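Side-chain contacts in glutathione transferase o1 (Bombyx mori, PDB 3RBT), which probably conjugates glutathione to electrophilic compounds and may also reduce dehydroascorbate at the expense of glutathione: residues R120-R125 against G173-M178; E156-N161 against N165-N170; Y177-W182 against A208-Q213. All coordinates share one frame; numbering follows the deposited sequence.

Contact 1: residues R120-R125 against G173-M178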
loop_
_atom_site.group_PDB
_atom_site.type_symbol
_atom_site.label_atom_id
_atom_site.label_comp_id
_atom_site.label_asym_id
_atom_site.label_seq_id
_atom_site.Cartn_x
_atom_site.Cartn_y
_atom_site.Cartn_z
ATOM N N ARG A 120 1.285 4.115 -8.515
ATOM C CA ARG A 120 1.073 3.358 -7.275
ATOM C C ARG A 120 0.709 1.906 -7.544
ATOM O O ARG A 120 1.163 1.015 -6.829
ATOM C CB ARG A 120 0.018 4.021 -6.371
ATOM C CG ARG A 120 0.471 5.356 -5.770
ATOM C CD ARG A 120 -0.537 5.898 -4.768
ATOM N NE ARG A 120 -0.669 5.037 -3.591
ATOM C CZ ARG A 120 -1.561 5.218 -2.619
ATOM N NH1 ARG A 120 -2.424 6.220 -2.676
ATOM N NH2 ARG A 120 -1.591 4.391 -1.587
ATOM N N LEU A 121 -0.103 1.674 -8.574
ATOM C CA LEU A 121 -0.485 0.318 -8.981
ATOM C C LEU A 121 0.705 -0.498 -9.477
ATOM O O LEU A 121 0.794 -1.708 -9.217
ATOM C CB LEU A 121 -1.597 0.356 -10.035
ATOM C CG LEU A 121 -2.960 0.802 -9.484
ATOM C CD1 LEU A 121 -4.012 0.917 -10.583
ATOM C CD2 LEU A 121 -3.433 -0.125 -8.371
ATOM N N LEU A 122 1.629 0.183 -10.158
ATOM C CA LEU A 122 2.839 -0.436 -10.686
ATOM C C LEU A 122 3.832 -0.771 -9.571
ATOM O O LEU A 122 4.464 -1.832 -9.595
ATOM C CB LEU A 122 3.467 0.450 -11.768
ATOM C CG LEU A 122 2.637 0.475 -13.063
ATOM C CD1 LEU A 122 2.919 1.711 -13.908
ATOM C CD2 LEU A 122 2.822 -0.810 -13.886
ATOM N N ILE A 123 3.951 0.117 -8.585
ATOM C CA ILE A 123 4.747 -0.182 -7.396
ATOM C C ILE A 123 4.252 -1.472 -6.729
ATOM O O ILE A 123 5.057 -2.351 -6.390
ATOM C CB ILE A 123 4.802 0.999 -6.387
ATOM C CG1 ILE A 123 5.552 2.189 -7.014
ATOM C CG2 ILE A 123 5.510 0.563 -5.108
ATOM C CD1 ILE A 123 5.249 3.551 -6.368
ATOM N N GLU A 124 2.932 -1.589 -6.557
ATOM C CA GLU A 124 2.365 -2.805 -5.998
ATOM C C GLU A 124 2.661 -4.028 -6.878
ATOM O O GLU A 124 3.136 -5.051 -6.379
ATOM C CB GLU A 124 0.868 -2.635 -5.747
ATOM C CG GLU A 124 0.188 -3.865 -5.167
ATOM C CD GLU A 124 0.573 -4.164 -3.720
ATOM O OE1 GLU A 124 0.316 -5.311 -3.280
ATOM O OE2 GLU A 124 1.110 -3.272 -3.021
ATOM N N ARG A 125 2.380 -3.919 -8.178
ATOM C CA ARG A 125 2.753 -4.948 -9.154
ATOM C C ARG A 125 4.222 -5.394 -9.078
ATOM O O ARG A 125 4.517 -6.588 -9.221
ATOM C CB ARG A 125 2.450 -4.474 -10.578
ATOM C CG ARG A 125 1.041 -4.722 -11.026
ATOM C CD ARG A 125 0.709 -3.865 -12.235
ATOM N NE ARG A 125 -0.731 -3.768 -12.453
ATOM C CZ ARG A 125 -1.344 -2.705 -12.966
ATOM N NH1 ARG A 125 -0.646 -1.627 -13.308
ATOM N NH2 ARG A 125 -2.663 -2.710 -13.121
ATOM N N GLY A 173 11.266 9.855 -12.129
ATOM C CA GLY A 173 10.272 10.243 -11.126
ATOM C C GLY A 173 10.189 9.203 -10.036
ATOM O O GLY A 173 11.044 8.324 -9.951
ATOM N N MET A 174 9.159 9.299 -9.197
ATOM C CA MET A 174 8.986 8.376 -8.078
ATOM C C MET A 174 9.025 6.888 -8.471
ATOM O O MET A 174 9.691 6.090 -7.813
ATOM C CB MET A 174 7.682 8.672 -7.324
ATOM C CG MET A 174 7.498 7.820 -6.067
ATOM S SD MET A 174 8.778 8.166 -4.831
ATOM C CE MET A 174 8.045 9.556 -3.955
ATOM N N LEU A 175 8.303 6.510 -9.522
ATOM C CA LEU A 175 8.288 5.101 -9.942
ATOM C C LEU A 175 9.704 4.587 -10.295
ATOM O O LEU A 175 10.120 3.529 -9.816
ATOM C CB LEU A 175 7.296 4.868 -11.091
ATOM C CG LEU A 175 7.127 3.428 -11.599
ATOM C CD1 LEU A 175 6.656 2.465 -10.475
ATOM C CD2 LEU A 175 6.180 3.373 -12.792
ATOM N N ASP A 176 10.445 5.350 -11.096
ATOM C CA ASP A 176 11.833 5.007 -11.414
ATOM C C ASP A 176 12.687 4.655 -10.189
ATOM O O ASP A 176 13.323 3.607 -10.161
ATOM C CB ASP A 176 12.484 6.136 -12.209
ATOM C CG ASP A 176 11.755 6.414 -13.496
ATOM O OD1 ASP A 176 11.976 5.678 -14.487
ATOM O OD2 ASP A 176 10.944 7.363 -13.507
ATOM N N TYR A 177 12.693 5.523 -9.181
ATOM C CA TYR A 177 13.513 5.293 -7.993
ATOM C C TYR A 177 12.959 4.191 -7.075
ATOM O O TYR A 177 13.738 3.478 -6.441
ATOM C CB TYR A 177 13.721 6.587 -7.201
ATOM C CG TYR A 177 14.571 7.633 -7.911
ATOM C CD1 TYR A 177 14.068 8.904 -8.181
ATOM C CD2 TYR A 177 15.881 7.351 -8.294
ATOM C CE1 TYR A 177 14.849 9.864 -8.818
ATOM C CE2 TYR A 177 16.664 8.305 -8.927
ATOM C CZ TYR A 177 16.142 9.552 -9.193
ATOM O OH TYR A 177 16.927 10.492 -9.828
ATOM N N MET A 178 11.631 4.063 -7.002
ATOM C CA MET A 178 10.996 3.009 -6.195
ATOM C C MET A 178 11.395 1.614 -6.674
ATOM O O MET A 178 11.561 0.694 -5.882
ATOM C CB MET A 178 9.462 3.132 -6.221
ATOM C CG MET A 178 8.875 4.309 -5.409
ATOM S SD MET A 178 9.536 4.494 -3.742
ATOM C CE MET A 178 8.499 3.390 -2.816
#
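Ile123 and Leu175 meet where helix 113-138 and helix 174-186 run almost parallel in the all-helical C-terminal domain of the glutathione transferase fold, the axes of the short segments 12° and 10.1 Å apart. Their side chains slide past each other in opposite directions, bringing Ile123 CG1 within 3.6 Å of Leu175 CD1. Because Leu175 holds CG opposite its own backbone N (chi1 -178°), both methyls reach the facing helix: CD1 also borders Leu122 CB, and CD2 lies 3.8 Å from Leu122 CD1, the two leucines crossing at about a right angle. One turn further, Ile123 CD1 rests on Met178 CG at 3.8 Å. This side is buried and wholly apolar. Elsewhere on the turn of helix 113-138 the character changes: Glu124 is exposed, Arg120 partly so, and Arg120 NH1 forms a salt bridge with Asp97 of the second subunit. One helical turn thus serves both the domain core and the dimer interface. At Gly173, the N-cap of helix 174-186, the backbone N donates to Asp176 OD2 over 2.9 Å in a nearly straight bond (176°), meeting the carboxylate oxygen on its anti side.

Contact 2: residues E156-N161 against N165-N170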
loop_
_atom_site.group_PDB
_atom_site.type_symbol
_atom_site.label_atom_id
_atom_site.label_comp_id
_atom_site.label_asym_id
_atom_site.label_seq_id
_atom_site.Cartn_x
_atom_site.Cartn_y
_atom_site.Cartn_z
ATOM N N GLU A 156 8.079 -3.527 -19.311
ATOM C CA GLU A 156 8.546 -3.257 -20.669
ATOM C C GLU A 156 7.414 -2.645 -21.487
ATOM O O GLU A 156 7.589 -1.611 -22.136
ATOM C CB GLU A 156 9.046 -4.546 -21.339
ATOM C CG GLU A 156 9.331 -4.420 -22.841
ATOM C CD GLU A 156 10.542 -3.563 -23.151
ATOM O OE1 GLU A 156 10.658 -3.107 -24.303
ATOM O OE2 GLU A 156 11.384 -3.344 -22.253
ATOM N N LYS A 157 6.256 -3.298 -21.433
ATOM C CA LYS A 157 5.055 -2.830 -22.106
ATOM C C LYS A 157 4.616 -1.453 -21.606
ATOM O O LYS A 157 4.239 -0.596 -22.407
ATOM C CB LYS A 157 3.931 -3.857 -21.953
ATOM C CG LYS A 157 4.083 -5.056 -22.893
ATOM C CD LYS A 157 3.202 -6.229 -22.469
ATOM C CE LYS A 157 3.417 -7.440 -23.371
ATOM N NZ LYS A 157 2.891 -8.681 -22.734
ATOM N N GLU A 158 4.691 -1.244 -20.293
ATOM C CA GLU A 158 4.325 0.037 -19.695
ATOM C C GLU A 158 5.258 1.174 -20.119
ATOM O O GLU A 158 4.789 2.254 -20.484
ATOM C CB GLU A 158 4.287 -0.060 -18.168
ATOM C CG GLU A 158 3.864 1.233 -17.475
ATOM C CD GLU A 158 2.418 1.620 -17.753
ATOM O OE1 GLU A 158 1.563 0.724 -17.877
ATOM O OE2 GLU A 158 2.127 2.829 -17.839
ATOM N N LEU A 159 6.569 0.935 -20.056
ATOM C CA LEU A 159 7.540 1.949 -20.478
ATOM C C LEU A 159 7.373 2.288 -21.965
ATOM O O LEU A 159 7.433 3.459 -22.345
ATOM C CB LEU A 159 8.973 1.493 -20.183
ATOM C CG LEU A 159 10.139 2.453 -20.431
ATOM C CD1 LEU A 159 10.001 3.749 -19.636
ATOM C CD2 LEU A 159 11.439 1.755 -20.075
ATOM N N THR A 160 7.154 1.260 -22.790
ATOM C CA THR A 160 6.927 1.439 -24.227
ATOM C C THR A 160 5.693 2.311 -24.462
ATOM O O THR A 160 5.730 3.245 -25.262
ATOM C CB THR A 160 6.803 0.075 -24.969
ATOM O OG1 THR A 160 7.893 -0.777 -24.590
ATOM C CG2 THR A 160 6.828 0.262 -26.496
ATOM N N ASN A 161 4.616 2.021 -23.735
ATOM C CA ASN A 161 3.359 2.761 -23.866
ATOM C C ASN A 161 3.496 4.241 -23.523
ATOM O O ASN A 161 2.828 5.093 -24.119
ATOM C CB ASN A 161 2.272 2.128 -22.999
ATOM C CG ASN A 161 1.691 0.873 -23.610
ATOM O OD1 ASN A 161 1.778 0.652 -24.820
ATOM N ND2 ASN A 161 1.076 0.044 -22.777
ATOM N N ASN A 165 11.909 8.455 -21.905
ATOM C CA ASN A 165 13.145 7.845 -21.412
ATOM C C ASN A 165 12.993 7.175 -20.043
ATOM O O ASN A 165 13.644 6.171 -19.761
ATOM C CB ASN A 165 14.287 8.865 -21.401
ATOM C CG ASN A 165 14.672 9.315 -22.805
ATOM O OD1 ASN A 165 14.353 8.646 -23.792
ATOM N ND2 ASN A 165 15.356 10.452 -22.903
ATOM N N TYR A 166 12.127 7.733 -19.201
ATOM C CA TYR A 166 11.872 7.177 -17.882
ATOM C C TYR A 166 10.382 7.058 -17.636
ATOM O O TYR A 166 9.584 7.669 -18.341
ATOM C CB TYR A 166 12.477 8.062 -16.795
ATOM C CG TYR A 166 13.918 8.466 -17.001
ATOM C CD1 TYR A 166 14.956 7.734 -16.420
ATOM C CD2 TYR A 166 14.244 9.606 -17.741
ATOM C CE1 TYR A 166 16.286 8.107 -16.597
ATOM C CE2 TYR A 166 15.573 9.988 -17.922
ATOM C CZ TYR A 166 16.584 9.235 -17.347
ATOM O OH TYR A 166 17.896 9.617 -17.508
ATOM N N PHE A 167 10.013 6.306 -16.599
ATOM C CA PHE A 167 8.619 6.215 -16.177
ATOM C C PHE A 167 8.079 7.583 -15.754
ATOM O O PHE A 167 6.902 7.885 -15.967
ATOM C CB PHE A 167 8.454 5.152 -15.078
ATOM C CG PHE A 167 8.656 3.749 -15.578
ATOM C CD1 PHE A 167 9.903 3.140 -15.501
ATOM C CD2 PHE A 167 7.603 3.054 -16.171
ATOM C CE1 PHE A 167 10.095 1.843 -15.993
ATOM C CE2 PHE A 167 7.782 1.765 -16.671
ATOM C CZ PHE A 167 9.033 1.157 -16.580
ATOM N N GLY A 168 8.958 8.416 -15.195
ATOM C CA GLY A 168 8.608 9.783 -14.800
ATOM C C GLY A 168 8.555 10.811 -15.921
ATOM O O GLY A 168 8.179 11.959 -15.695
ATOM N N GLY A 169 8.917 10.410 -17.137
ATOM C CA GLY A 169 8.952 11.339 -18.261
ATOM C C GLY A 169 10.363 11.536 -18.762
ATOM O O GLY A 169 11.100 10.569 -18.923
ATOM N N ASN A 170 10.735 12.794 -18.997
ATOM C CA ASN A 170 12.069 13.155 -19.493
ATOM C C ASN A 170 13.157 12.982 -18.443
ATOM O O ASN A 170 14.338 12.854 -18.787
ATOM C CB ASN A 170 12.085 14.601 -20.000
ATOM C CG ASN A 170 11.428 14.766 -21.368
ATOM O OD1 ASN A 170 11.084 13.789 -22.045
ATOM N ND2 ASN A 170 11.271 16.017 -21.790
#
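Leu159 of helix 145-162 packs against the ring of Phe167, which belongs to a type I beta turn, Tyr166 to Gly169, in the loop leading to helix 174-186 of the GST C-terminal domain. Followed outward, the leucine meets the loop atom by atom. CB approaches the far end of the ring, 3.6 Å from Phe167 CZ, with CE2 close by. CG stands anti to the backbone N (chi1 -175°), a torsion that carries CD1 over the ring: this methyl makes a CH-pi contact 4.0 Å from the Phe167 centroid and only 4° off the ring normal, practically above its centre. The same CD1 also touches the backbone of the loop, 3.9 Å from Tyr166 C. The other methyl, CD2, turns to Trp210 of helix 205-216, whose ring in turn makes an edge-to-face pair with Phe167. At the edge of the Phe167 ring comes Glu158 CG, 4.0 Å from CE2, and the carboxylate beyond it lies nearly coplanar with the ring. Its OE2 forms a salt bridge with Arg162 NE, while Arg162 NH1 donates to Phe167 O, tying the same arginine to both helix and loop. The turn is closed by two backbone bonds, Gly169 N to Tyr166 O at 3.1 Å and Tyr166 N to Gly169 O at 3.0 Å; Gly169 takes a positive phi at which any CB would collide with the carbonyl O of Gly168. On the helix itself, Glu156 O is gripped from opposite faces of its carbonyl plane by Thr160 N and by Thr160 OG1, the hydroxyl lying above that plane with OG1 2.6 Å from Glu156 O.

Contact 3: residues Y177-W182 against A208-Q213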
loop_
_atom_site.group_PDB
_atom_site.type_symbol
_atom_site.label_atom_id
_atom_site.label_comp_id
_atom_site.label_asym_id
_atom_site.label_seq_id
_atom_site.Cartn_x
_atom_site.Cartn_y
_atom_site.Cartn_z
ATOM N N TYR A 177 12.693 5.523 -9.181
ATOM C CA TYR A 177 13.513 5.293 -7.993
ATOM C C TYR A 177 12.959 4.191 -7.075
ATOM O O TYR A 177 13.738 3.478 -6.441
ATOM C CB TYR A 177 13.721 6.587 -7.201
ATOM C CG TYR A 177 14.571 7.633 -7.911
ATOM C CD1 TYR A 177 14.068 8.904 -8.181
ATOM C CD2 TYR A 177 15.881 7.351 -8.294
ATOM C CE1 TYR A 177 14.849 9.864 -8.818
ATOM C CE2 TYR A 177 16.664 8.305 -8.927
ATOM C CZ TYR A 177 16.142 9.552 -9.193
ATOM O OH TYR A 177 16.927 10.492 -9.828
ATOM N N MET A 178 11.631 4.063 -7.002
ATOM C CA MET A 178 10.996 3.009 -6.195
ATOM C C MET A 178 11.395 1.614 -6.674
ATOM O O MET A 178 11.561 0.694 -5.882
ATOM C CB MET A 178 9.462 3.132 -6.221
ATOM C CG MET A 178 8.875 4.309 -5.409
ATOM S SD MET A 178 9.536 4.494 -3.742
ATOM C CE MET A 178 8.499 3.390 -2.816
ATOM N N VAL A 179 11.554 1.487 -7.982
ATOM C CA VAL A 179 11.777 0.224 -8.660
ATOM C C VAL A 179 13.278 -0.113 -8.777
ATOM O O VAL A 179 13.666 -1.294 -8.792
ATOM C CB VAL A 179 11.077 0.310 -10.051
ATOM C CG1 VAL A 179 11.879 -0.269 -11.151
ATOM C CG2 VAL A 179 9.650 -0.259 -9.982
ATOM N N TRP A 180 14.109 0.925 -8.821
ATOM C CA TRP A 180 15.530 0.765 -9.124
ATOM C C TRP A 180 16.325 -0.208 -8.238
ATOM O O TRP A 180 17.089 -1.011 -8.772
ATOM C CB TRP A 180 16.259 2.115 -9.203
ATOM C CG TRP A 180 17.673 1.922 -9.680
ATOM C CD1 TRP A 180 18.812 2.101 -8.964
ATOM C CD2 TRP A 180 18.078 1.445 -10.972
ATOM N NE1 TRP A 180 19.914 1.784 -9.735
ATOM C CE2 TRP A 180 19.483 1.373 -10.971
ATOM C CE3 TRP A 180 17.380 1.063 -12.129
ATOM C CZ2 TRP A 180 20.214 0.961 -12.095
ATOM C CZ3 TRP A 180 18.102 0.637 -13.233
ATOM C CH2 TRP A 180 19.504 0.587 -13.210
ATOM N N PRO A 181 16.173 -0.133 -6.899
ATOM C CA PRO A 181 17.041 -0.976 -6.078
ATOM C C PRO A 181 17.071 -2.455 -6.498
ATOM O O PRO A 181 18.151 -3.035 -6.569
ATOM C CB PRO A 181 16.457 -0.799 -4.668
ATOM C CG PRO A 181 15.947 0.589 -4.693
ATOM C CD PRO A 181 15.313 0.714 -6.050
ATOM N N TRP A 182 15.915 -3.034 -6.806
ATOM C CA TRP A 182 15.853 -4.428 -7.235
ATOM C C TRP A 182 16.425 -4.623 -8.633
ATOM O O TRP A 182 17.123 -5.605 -8.878
ATOM C CB TRP A 182 14.432 -4.991 -7.104
ATOM C CG TRP A 182 14.058 -5.097 -5.655
ATOM C CD1 TRP A 182 14.205 -6.196 -4.840
ATOM C CD2 TRP A 182 13.521 -4.058 -4.834
ATOM N NE1 TRP A 182 13.776 -5.898 -3.569
ATOM C CE2 TRP A 182 13.356 -4.592 -3.537
ATOM C CE3 TRP A 182 13.151 -2.724 -5.070
ATOM C CZ2 TRP A 182 12.830 -3.838 -2.480
ATOM C CZ3 TRP A 182 12.636 -1.979 -4.019
ATOM C CH2 TRP A 182 12.487 -2.537 -2.739
ATOM N N ALA A 208 15.810 -2.402 -20.725
ATOM C CA ALA A 208 17.262 -2.513 -20.715
ATOM C C ALA A 208 17.903 -1.153 -20.967
ATOM O O ALA A 208 18.822 -0.766 -20.253
ATOM C CB ALA A 208 17.739 -3.533 -21.764
ATOM N N ASP A 209 17.399 -0.442 -21.980
ATOM C CA ASP A 209 17.828 0.918 -22.294
ATOM C C ASP A 209 17.684 1.849 -21.085
ATOM O O ASP A 209 18.613 2.578 -20.744
ATOM C CB ASP A 209 17.027 1.475 -23.481
ATOM C CG ASP A 209 17.500 0.939 -24.821
ATOM O OD1 ASP A 209 18.377 0.043 -24.855
ATOM O OD2 ASP A 209 16.986 1.420 -25.859
ATOM N N TRP A 210 16.517 1.802 -20.445
ATOM C CA TRP A 210 16.219 2.581 -19.245
ATOM C C TRP A 210 17.213 2.262 -18.118
ATOM O O TRP A 210 17.764 3.173 -17.493
ATOM C CB TRP A 210 14.758 2.334 -18.826
ATOM C CG TRP A 210 14.388 2.812 -17.443
ATOM C CD1 TRP A 210 14.004 4.075 -17.084
ATOM C CD2 TRP A 210 14.350 2.029 -16.247
ATOM N NE1 TRP A 210 13.741 4.128 -15.738
ATOM C CE2 TRP A 210 13.944 2.886 -15.198
ATOM C CE3 TRP A 210 14.625 0.688 -15.957
ATOM C CZ2 TRP A 210 13.804 2.446 -13.879
ATOM C CZ3 TRP A 210 14.487 0.247 -14.654
ATOM C CH2 TRP A 210 14.080 1.126 -13.626
ATOM N N GLY A 211 17.449 0.970 -17.885
ATOM C CA GLY A 211 18.496 0.507 -16.973
ATOM C C GLY A 211 19.842 1.185 -17.188
ATOM O O GLY A 211 20.485 1.628 -16.229
ATOM N N ASP A 212 20.261 1.276 -18.448
ATOM C CA ASP A 212 21.525 1.925 -18.802
ATOM C C ASP A 212 21.509 3.402 -18.439
ATOM O O ASP A 212 22.470 3.920 -17.872
ATOM C CB ASP A 212 21.822 1.758 -20.300
ATOM C CG ASP A 212 22.166 0.334 -20.667
ATOM O OD1 ASP A 212 22.610 -0.421 -19.772
ATOM O OD2 ASP A 212 21.997 -0.032 -21.847
ATOM N N GLN A 213 20.409 4.071 -18.770
ATOM C CA GLN A 213 20.245 5.483 -18.455
ATOM C C GLN A 213 20.185 5.740 -16.949
ATOM O O GLN A 213 20.785 6.692 -16.463
ATOM C CB GLN A 213 19.009 6.053 -19.162
ATOM C CG GLN A 213 19.199 6.243 -20.670
ATOM C CD GLN A 213 20.214 7.320 -20.996
ATOM O OE1 GLN A 213 20.136 8.442 -20.482
ATOM N NE2 GLN A 213 21.174 6.990 -21.855
#
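Trp180 turns the edge of its indole toward the face of Trp210 in an offset edge-to-face pair, the six-membered centroids 5.4 Å apart and the planes at 79°. The pair joins helix 174-186 to helix 205-216 in the GST C-terminal domain, where the two short segments cross almost perpendicularly (-94°). Trp210 CH2 sits at the edge of the Trp180 ring, near its plane, 3.6 Å from Trp180 CE3, with Trp210 CZ3 at the same edge. Val179 CG1 comes obliquely to Trp210 CH2, also at 3.6 Å. Both indoles have CG anti to the backbone N (chi1 -173° in Trp180), and they slide past each other in opposite directions. The polar ends point to other partners: Trp180 NE1 donates to Glu184 OE2 and Trp210 NE1 to Asp176 OD1, which should limit the rotation of each ring. With an alanine at Trp180, Trp210 would probably lose its edge-on neighbour, a gap would open beside Gly211 and Glu184 would be left without its indole donor. Beyond the pair, Gly211 meets Trp180 with backbone atoms: its CA is 3.8 Å from Trp180 CZ3, and its carbonyl O lies 3.3 Å from Trp180 CH2, oblique to the ring.

How the contacts relate
Contacts 1 and 3 are buried, each centred about 10 Å from the centre of the chain, and both use helix 174-186, sharing Tyr177 and Met178; contact 2 lies farther out, about 18 Å from it, and is only partly buried. The chemistry follows: aliphatic branches in contact 1, two indoles packed edge-to-face beside a glycine backbone in contact 3, and in contact 2 a leucine and phenylalanine beside a hydrogen-bonded turn and charged side chains. Asp176 links all three: the carboxylate that holds the Trp210 indole in contact 3 also accepts from Phe167 N and Gly168 N of contact 2. Leu175 CD2 continues the apolar packing to Phe167 CD2 at 3.7 Å.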